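Local coordinates for beta-galacturonidase (Eisenbergiella tayi, PDB 6NCW), which probably hydrolyses beta-linked galacturonides, as a member of glycoside hydrolase family 2, which also includes beta-glucuronidases, at residues T362-Y365 with N366-S369; F349-Q352 with C353-I357. All coordinates share one frame; numbering follows the deposited sequence.

Contact 1 (T362-Y365 with N366-S369); sequences TAHY and NHPS
The imidazole of His-367 turns its edge toward the face of His-364 in an offset edge-to-face pair, with ring centroids 5.8 Å apart and planes at 90°. The closest side-chain approach is on the CD2 side, where His-367 CD2 lies 4.0 Å from CB of His-364. The same edge, near the plane of the ring, meets backbone: His-367 CD2 is 3.5 Å from O of His-364, and CA of His-364 also lies at that edge. A separate flat pair is formed by Tyr-365 and Asn-366. OD1 of Asn-366 sits 3.7 Å from CD2 of Tyr-365, at the edge of the phenol ring, and the amide plane is turned 86° from the ring. With CG of Asn-366 beside its own backbone N, the amide is carried back to that edge.

The backbone between these groups is a type I beta turn from His-364 to His-367, closed by the bond from His-367 N to His-364 O (3.1 Å, nearly straight at 174°). The nitrogen approaches from above the carbonyl plane. Two waters tie the turn back to Ala-363 O: one accepts from Asn-366 N and donates to Ala-363 O, and the other joins Ala-363 O to NE2 of His-367, 2.7 Å from that nitrogen.

This turn leads from helix 349-364 to strand 370-374 of the TIM barrel. Asn-366, bonded to backbone atoms of Ile-155 and Phe-157, and Tyr-365 OH, bonded to Thr-158, anchor this helix-to-strand connection to strand 150-162. His-364 ND1 bonds to Glu-332 and His-367 ND1 to Asp-324. Both buried imidazoles thus have an acidic partner at ND1, which probably favours a proton on that nitrogen and helps to set the rotation of the ring.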
ATOM      1  N   THR A 362      17.795  30.763  27.434  1.00 25.37           N
ATOM      2  CA  THR A 362      18.444  32.005  27.017  1.00 24.03           C
ATOM      3  C   THR A 362      18.030  32.382  25.595  1.00 25.49           C
ATOM      4  O   THR A 362      17.754  33.549  25.313  1.00 29.04           O
ATOM      5  CB  THR A 362      19.965  31.873  27.129  1.00 22.13           C
ATOM      6  OG1 THR A 362      20.304  31.499  28.471  1.00 23.79           O
ATOM      7  CG2 THR A 362      20.659  33.196  26.796  1.00 26.05           C
ATOM      8  N   ALA A 363      17.918  31.395  24.704  1.00 23.71           N
ATOM      9  CA  ALA A 363      17.614  31.689  23.309  1.00 26.71           C
ATOM     10  C   ALA A 363      16.131  31.967  23.088  1.00 24.46           C
ATOM     11  O   ALA A 363      15.780  32.828  22.272  1.00 25.29           O
ATOM     12  CB  ALA A 363      18.073  30.523  22.427  1.00 29.06           C
ATOM     13  N   HIS A 364      15.254  31.268  23.816  1.00 22.14           N
ATOM     14  CA  HIS A 364      13.819  31.221  23.541  1.00 20.63           C
ATOM     15  C   HIS A 364      12.987  32.038  24.513  1.00 23.07           C
ATOM     16  O   HIS A 364      11.756  32.026  24.410  1.00 24.29           O
ATOM     17  CB  HIS A 364      13.319  29.767  23.569  1.00 22.61           C
ATOM     18  CG  HIS A 364      13.934  28.897  22.518  1.00 25.63           C
ATOM     19  ND1 HIS A 364      13.655  27.551  22.405  1.00 20.47           N
ATOM     20  CD2 HIS A 364      14.820  29.184  21.531  1.00 25.35           C
ATOM     21  CE1 HIS A 364      14.340  27.046  21.393  1.00 24.25           C
ATOM     22  NE2 HIS A 364      15.056  28.014  20.844  1.00 25.16           N
ATOM     23  N   TYR A 365      13.627  32.772  25.428  1.00 30.49           N
ATOM     24  CA  TYR A 365      12.916  33.465  26.506  1.00 24.96           C
ATOM     25  C   TYR A 365      11.738  34.290  26.003  1.00 22.36           C
ATOM     26  O   TYR A 365      10.711  34.399  26.685  1.00 18.97           O
ATOM     27  CB  TYR A 365      13.888  34.382  27.259  1.00 26.19           C
ATOM     28  CG  TYR A 365      13.276  34.976  28.505  1.00 25.71           C
ATOM     29  CD1 TYR A 365      13.433  34.352  29.748  1.00 28.25           C
ATOM     30  CD2 TYR A 365      12.511  36.134  28.440  1.00 23.30           C
ATOM     31  CE1 TYR A 365      12.855  34.889  30.902  1.00 31.65           C
ATOM     32  CE2 TYR A 365      11.928  36.674  29.575  1.00 26.06           C
ATOM     33  CZ  TYR A 365      12.102  36.052  30.806  1.00 33.32           C
ATOM     34  OH  TYR A 365      11.516  36.601  31.935  1.00 32.28           O
ATOM     35  N   ASN A 366      11.879  34.907  24.832  1.00 21.81           N
ATOM     36  CA  ASN A 366      10.931  35.929  24.412  1.00 20.99           C
ATOM     37  C   ASN A 366       9.697  35.393  23.706  1.00 26.83           C
ATOM     38  O   ASN A 366       8.787  36.183  23.440  1.00 24.52           O
ATOM     39  CB  ASN A 366      11.621  36.941  23.485  1.00 26.19           C
ATOM     40  CG  ASN A 366      12.657  37.779  24.213  1.00 26.27           C
ATOM     41  OD1 ASN A 366      12.433  38.194  25.346  1.00 23.81           O
ATOM     42  ND2 ASN A 366      13.800  38.009  23.576  1.00 27.80           N
ATOM     43  N   HIS A 367       9.655  34.107  23.361  1.00 23.90           N
ATOM     44  CA  HIS A 367       8.566  33.586  22.527  1.00 23.77           C
ATOM     45  C   HIS A 367       7.261  33.577  23.305  1.00 22.47           C
ATOM     46  O   HIS A 367       7.138  32.811  24.267  1.00 22.52           O
ATOM     47  CB  HIS A 367       8.890  32.173  22.014  1.00 20.52           C
ATOM     48  CG  HIS A 367       9.909  32.154  20.915  1.00 23.61           C
ATOM     49  ND1 HIS A 367       9.591  32.411  19.596  1.00 26.01           N
ATOM     50  CD2 HIS A 367      11.244  31.938  20.942  1.00 24.83           C
ATOM     51  CE1 HIS A 367      10.688  32.355  18.860  1.00 23.92           C
ATOM     52  NE2 HIS A 367      11.705  32.069  19.654  1.00 25.69           N
ATOM     53  N   PRO A 368       6.279  34.407  22.955  1.00 25.61           N
ATOM     54  CA  PRO A 368       5.007  34.364  23.692  1.00 21.37           C
ATOM     55  C   PRO A 368       4.300  33.025  23.595  1.00 21.69           C
ATOM     56  O   PRO A 368       3.504  32.691  24.483  1.00 22.38           O
ATOM     57  CB  PRO A 368       4.189  35.481  23.033  1.00 18.56           C
ATOM     58  CG  PRO A 368       4.770  35.565  21.621  1.00 22.24           C
ATOM     59  CD  PRO A 368       6.241  35.358  21.830  1.00 23.14           C
ATOM     60  N   SER A 369       4.546  32.245  22.538  1.00 20.14           N
ATOM     61  CA  SER A 369       3.855  30.961  22.406  1.00 20.29           C
ATOM     62  C   SER A 369       4.243  30.000  23.517  1.00 18.76           C
ATOM     63  O   SER A 369       3.417  29.194  23.966  1.00 19.42           O
ATOM     64  CB  SER A 369       4.157  30.333  21.047  1.00 19.46           C
ATOM     65  OG  SER A 369       5.551  30.098  20.910  1.00 23.03           O
TER
HETATM   66  O   HOH W   1      13.876  34.686  22.743  1.00 25.41           O
HETATM   67  O   HOH W   2      14.313  32.699  19.783  1.00 27.03           O

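Contact 2 (F349-Q352 with C353-I357); sequences FKQQ and CGDCI
The carbonyl oxygen of Gln-351 accepts the shortest bond across this contact, from Asp-355 N at 2.8 Å with an N-H...O angle of 158°. The Asp-355 side chain folds back beside the same oxygen: with CG anti to the carbonyl carbon and beside the backbone N, that carbon comes to lie 3.1 Å (Asp-355 CG) from Gln-351 O. The carboxylate is also engaged further along the helix, where OD1 of Asp-355 forms a salt bridge with Arg-358.

Three more bonds continue the i to i+4 ladder. Cys-353 N donates to Phe-349 O and Gly-354 N to Lys-350 O, each at 2.9 Å, and Cys-356 N reaches Gln-352 O at 3.0 Å. This is the first part of helix 349-364, which precedes strand 370-374 in the TIM barrel; helix 384-400 covers one of its sides, with Gln-393 touching Cys-353 and Glu-388 and Glu-392 forming salt bridges with Lys-350.

On the buried side the thiol of Cys-353 makes a sulfur-aromatic contact with Phe-349. SG of Cys-353 stands over one face of the Phe-349 ring, 3.8 Å from the centroid and 25° off the normal. The displacement is toward the rim formed by CE1 and CZ, and SG of Cys-353 is 3.5 Å from Phe-349 CZ. Phe-349 has CG anti to the backbone N (chi1 173°), a torsion that brings the ring alongside the following turn, while Leu-339 and Leu-376 also touch its side chain. Gln-352 runs extended beyond CG, and both ends of its amide are satisfied by backbone atoms: NE2 donates to Asp-123 O, and OE1 accepts from Ala-125 N.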
ATOM      1  N   PHE A 349      25.734  13.443  32.094  1.00 27.26           N
ATOM      2  CA  PHE A 349      24.293  13.667  31.993  1.00 26.52           C
ATOM      3  C   PHE A 349      23.885  15.024  32.567  1.00 27.40           C
ATOM      4  O   PHE A 349      23.163  15.788  31.919  1.00 27.96           O
ATOM      5  CB  PHE A 349      23.521  12.542  32.687  1.00 25.84           C
ATOM      6  CG  PHE A 349      22.033  12.796  32.766  1.00 30.61           C
ATOM      7  CD1 PHE A 349      21.229  12.652  31.639  1.00 26.25           C
ATOM      8  CD2 PHE A 349      21.441  13.186  33.960  1.00 26.93           C
ATOM      9  CE1 PHE A 349      19.856  12.881  31.704  1.00 26.06           C
ATOM     10  CE2 PHE A 349      20.072  13.419  34.036  1.00 25.38           C
ATOM     11  CZ  PHE A 349      19.279  13.267  32.903  1.00 29.79           C
ATOM     12  N   LYS A 350      24.319  15.331  33.795  1.00 27.38           N
ATOM     13  CA  LYS A 350      23.916  16.590  34.427  1.00 29.00           C
ATOM     14  C   LYS A 350      24.444  17.800  33.659  1.00 28.96           C
ATOM     15  O   LYS A 350      23.713  18.777  33.445  1.00 26.79           O
ATOM     16  CB  LYS A 350      24.389  16.623  35.881  1.00 30.76           C
ATOM     17  CG  LYS A 350      23.530  15.769  36.836  1.00 32.25           C
ATOM     18  CD  LYS A 350      24.360  15.179  37.977  1.00 42.61           C
ATOM     19  CE  LYS A 350      23.837  15.554  39.362  1.00 39.44           C
ATOM     20  NZ  LYS A 350      22.488  15.003  39.658  1.00 33.66           N
ATOM     21  N   GLN A 351      25.710  17.751  33.236  1.00 27.56           N
ATOM     22  CA  GLN A 351      26.289  18.851  32.472  1.00 27.26           C
ATOM     23  C   GLN A 351      25.541  19.064  31.156  1.00 28.08           C
ATOM     24  O   GLN A 351      25.257  20.205  30.770  1.00 27.11           O
ATOM     25  CB  GLN A 351      27.781  18.572  32.228  1.00 28.61           C
ATOM     26  CG  GLN A 351      28.579  19.747  31.661  1.00 27.57           C
ATOM     27  CD  GLN A 351      28.675  20.909  32.624  1.00 38.18           C
ATOM     28  OE1 GLN A 351      28.166  22.001  32.352  1.00 44.29           O
ATOM     29  NE2 GLN A 351      29.333  20.686  33.756  1.00 46.08           N
ATOM     30  N   GLN A 352      25.185  17.974  30.464  1.00 27.67           N
ATOM     31  CA  GLN A 352      24.518  18.117  29.170  1.00 25.08           C
ATOM     32  C   GLN A 352      23.067  18.579  29.324  1.00 26.66           C
ATOM     33  O   GLN A 352      22.567  19.333  28.479  1.00 29.34           O
ATOM     34  CB  GLN A 352      24.631  16.805  28.394  1.00 25.38           C
ATOM     35  CG  GLN A 352      26.058  16.580  27.850  1.00 23.26           C
ATOM     36  CD  GLN A 352      26.289  15.187  27.291  1.00 27.22           C
ATOM     37  OE1 GLN A 352      25.466  14.294  27.473  1.00 21.39           O
ATOM     38  NE2 GLN A 352      27.420  14.996  26.598  1.00 22.30           N
ATOM     39  N   CYS A 353      22.391  18.179  30.404  1.00 26.34           N
ATOM     40  CA  CYS A 353      21.058  18.700  30.684  1.00 23.85           C
ATOM     41  C   CYS A 353      21.120  20.175  31.031  1.00 27.50           C
ATOM     42  O   CYS A 353      20.402  20.996  30.440  1.00 28.29           O
ATOM     43  CB  CYS A 353      20.414  17.918  31.829  1.00 26.55           C
ATOM     44  SG  CYS A 353      19.721  16.351  31.356  1.00 29.88           S
ATOM     45  N   GLY A 354      21.983  20.525  31.990  1.00 28.13           N
ATOM     46  CA  GLY A 354      22.190  21.924  32.321  1.00 26.49           C
ATOM     47  C   GLY A 354      22.524  22.779  31.116  1.00 28.34           C
ATOM     48  O   GLY A 354      21.975  23.872  30.951  1.00 26.53           O
ATOM     49  N   ASP A 355      23.425  22.296  30.252  1.00 24.48           N
ATOM     50  CA  ASP A 355      23.765  23.048  29.042  1.00 25.85           C
ATOM     51  C   ASP A 355      22.549  23.231  28.133  1.00 29.49           C
ATOM     52  O   ASP A 355      22.315  24.324  27.598  1.00 30.06           O
ATOM     53  CB  ASP A 355      24.892  22.348  28.284  1.00 28.37           C
ATOM     54  CG  ASP A 355      26.247  22.487  28.974  1.00 32.56           C
ATOM     55  OD1 ASP A 355      26.398  23.371  29.841  1.00 31.14           O
ATOM     56  OD2 ASP A 355      27.166  21.712  28.634  1.00 33.27           O
ATOM     57  N   CYS A 356      21.781  22.160  27.916  1.00 30.62           N
ATOM     58  CA  CYS A 356      20.594  22.265  27.071  1.00 30.04           C
ATOM     59  C   CYS A 356      19.600  23.262  27.653  1.00 23.48           C
ATOM     60  O   CYS A 356      19.084  24.128  26.942  1.00 24.11           O
ATOM     61  CB  CYS A 356      19.944  20.889  26.895  1.00 23.59           C
ATOM     62  SG  CYS A 356      18.415  20.874  25.859  1.00 27.62           S
ATOM     63  N   ILE A 357      19.327  23.157  28.950  1.00 22.17           N
ATOM     64  CA  ILE A 357      18.385  24.077  29.580  1.00 21.48           C
ATOM     65  C   ILE A 357      18.874  25.524  29.465  1.00 25.77           C
ATOM     66  O   ILE A 357      18.115  26.430  29.099  1.00 25.23           O
ATOM     67  CB  ILE A 357      18.163  23.670  31.041  1.00 26.65           C
ATOM     68  CG1 ILE A 357      17.480  22.290  31.095  1.00 25.04           C
ATOM     69  CG2 ILE A 357      17.362  24.759  31.793  1.00 24.05           C
ATOM     70  CD1 ILE A 357      17.081  21.903  32.504  1.00 21.39           C
TER

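Overall arrangement
Contacts 1 and 2 share helix 349-364: residues 349-357 form its opening turns, and residues 362-369 lie where the helix runs out into the loop leading to strand 370-374. Their centres are 19 Å apart and their nearest atoms about 5 Å, without touching. In contact 1 all four touching residues are buried, whereas contact 2 runs from buried Phe-349 and Cys-353 to exposed Gln-351. The chemistry follows the place: contact 2 rests on regular helical bonds with one sulfur-aromatic pair, while contact 1 adds waters and paired imidazoles. Contact 1 lies away from the annotated sites; in contact 2, Phe-349 and Cys-356 have side chains about 10 Å from those of galacturonate-binding Arg-337 and His-312, respectively.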